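Local coordinates for FAA hydrolase family protein (Pseudomonas aeruginosa, PDB 6J5Y), which probably hydrolyses fumarylpyruvate to fumarate and pyruvate at a manganese site, as a member of the fumarylacetoacetate hydrolase superfamily, at residues A34-A37 with R38-F42. Numbering follows the deposited sequence.
Sequences AAHA and REMGF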
loop_
_atom_site.group_PDB
_atom_site.type_symbol
_atom_site.label_atom_id
_atom_site.label_comp_id
_atom_site.label_asym_id
_atom_site.label_seq_id
_atom_site.Cartn_x
_atom_site.Cartn_y
_atom_site.Cartn_z
ATOM N N ALA A 34 -4.484 -12.734 8.502
ATOM C CA ALA A 34 -4.068 -13.893 9.329
ATOM C C ALA A 34 -3.314 -14.892 8.448
ATOM O O ALA A 34 -2.224 -15.323 8.849
ATOM C CB ALA A 34 -5.277 -14.524 9.996
ATOM N N ALA A 35 -3.839 -15.195 7.255
ATOM C CA ALA A 35 -3.252 -16.198 6.328
ATOM C C ALA A 35 -1.839 -15.755 5.939
ATOM O O ALA A 35 -0.937 -16.607 5.932
ATOM C CB ALA A 35 -4.149 -16.413 5.129
ATOM N N HIS A 36 -1.625 -14.467 5.650
ATOM C CA HIS A 36 -0.278 -13.915 5.327
ATOM C C HIS A 36 0.668 -14.001 6.533
ATOM O O HIS A 36 1.827 -14.424 6.342
ATOM C CB HIS A 36 -0.365 -12.466 4.834
ATOM C CG HIS A 36 0.967 -11.906 4.472
ATOM N ND1 HIS A 36 1.803 -12.526 3.568
ATOM C CD2 HIS A 36 1.623 -10.809 4.906
ATOM C CE1 HIS A 36 2.916 -11.821 3.457
ATOM N NE2 HIS A 36 2.822 -10.762 4.260
ATOM N N ALA A 37 0.223 -13.583 7.724
ATOM C CA ALA A 37 1.005 -13.702 8.983
ATOM C C ALA A 37 1.524 -15.138 9.140
ATOM O O ALA A 37 2.748 -15.303 9.381
ATOM C CB ALA A 37 0.171 -13.280 10.181
ATOM N N ARG A 38 0.636 -16.130 8.989
ATOM C CA ARG A 38 0.949 -17.580 9.135
ATOM C C ARG A 38 1.989 -18.001 8.087
ATOM O O ARG A 38 2.965 -18.689 8.476
ATOM C CB ARG A 38 -0.311 -18.447 9.023
ATOM C CG ARG A 38 -1.141 -18.525 10.298
ATOM C CD ARG A 38 -2.175 -19.649 10.259
ATOM N NE ARG A 38 -2.559 -20.010 8.892
ATOM C CZ ARG A 38 -3.632 -19.571 8.232
ATOM N NH1 ARG A 38 -4.500 -18.746 8.796
ATOM N NH2 ARG A 38 -3.833 -19.970 6.988
ATOM N N GLU A 39 1.833 -17.597 6.817
ATOM C CA GLU A 39 2.778 -18.010 5.736
ATOM C C GLU A 39 4.172 -17.410 6.004
ATOM O O GLU A 39 5.169 -18.002 5.563
ATOM C CB GLU A 39 2.216 -17.683 4.345
ATOM C CG GLU A 39 2.464 -16.272 3.858
ATOM C CD GLU A 39 2.101 -15.981 2.406
ATOM O OE1 GLU A 39 2.053 -16.929 1.592
ATOM O OE2 GLU A 39 1.889 -14.801 2.081
ATOM N N MET A 40 4.258 -16.294 6.731
ATOM C CA MET A 40 5.554 -15.638 7.056
ATOM C C MET A 40 6.129 -16.218 8.352
ATOM O O MET A 40 7.225 -15.800 8.715
ATOM C CB MET A 40 5.385 -14.122 7.158
ATOM C CG MET A 40 4.908 -13.521 5.843
ATOM S SD MET A 40 6.118 -13.704 4.489
ATOM C CE MET A 40 5.122 -14.382 3.167
ATOM N N GLY A 41 5.409 -17.146 8.995
ATOM C CA GLY A 41 5.856 -17.899 10.183
ATOM C C GLY A 41 5.444 -17.231 11.480
ATOM O O GLY A 41 6.035 -17.571 12.518
ATOM N N PHE A 42 4.448 -16.346 11.454
ATOM C CA PHE A 42 3.985 -15.586 12.649
ATOM C C PHE A 42 2.597 -16.069 13.075
ATOM O O PHE A 42 1.893 -16.737 12.271
ATOM C CB PHE A 42 4.096 -14.087 12.377
ATOM C CG PHE A 42 5.529 -13.675 12.143
ATOM C CD1 PHE A 42 6.396 -13.506 13.208
ATOM C CD2 PHE A 42 6.031 -13.523 10.856
ATOM C CE1 PHE A 42 7.719 -13.144 12.994
ATOM C CE2 PHE A 42 7.355 -13.175 10.638
ATOM C CZ PHE A 42 8.198 -12.977 11.710
#
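His36, Glu39 and Met40 meet along the last turn of the short helix 34-39, a local side-chain contact beside the pyruvate pocket. The link with Glu39 is a hydrogen bond from His36 ND1 to Glu39 OE2, 2.7 Å long with an N-H...O angle of 158°. The oxygen lies in the imidazole plane but accepts through its anti lone pair, while the carboxylate plane stands 80° from the ring. With CG between its backbone N and carbonyl carbon (chi1 85°) and the chain extended beyond, Glu39 reaches back along the helix to His36 ND1; OE2 also accepts from the backbone N of Gly206.

Met40 takes one face of the same ring. Its CG makes a CH-pi contact 3.9 Å from the His36 centroid, and the thioether curls on past the ring rim, bringing Met40 CE to 3.4 Å from His36 CE1. The bond at the edge and the packing on this face together should restrict the rotation of the imidazole, which touches the bound pyruvate, with Thr203 and Val207 packing against it; the manganese lies about 6 Å from its side chain.

The helix then closes in a Schellman motif. Gly41 adopts a positive phi, its N bonds Arg38 O at 2.9 Å, and Phe42 N reaches back to Ala37 O, also at 2.9 Å. That carbonyl receives a second, weak bond from Met40 N, which chiefly serves His36 O. Beyond the turn, the Phe42 ring forms a cation-pi contact with Arg31, another residue of the pyruvate pocket. On the outer side of the helix, Arg38 folds back at chi3 and lays its guanidinium face over Ala35 CA, 3.9 Å from Arg38 CZ.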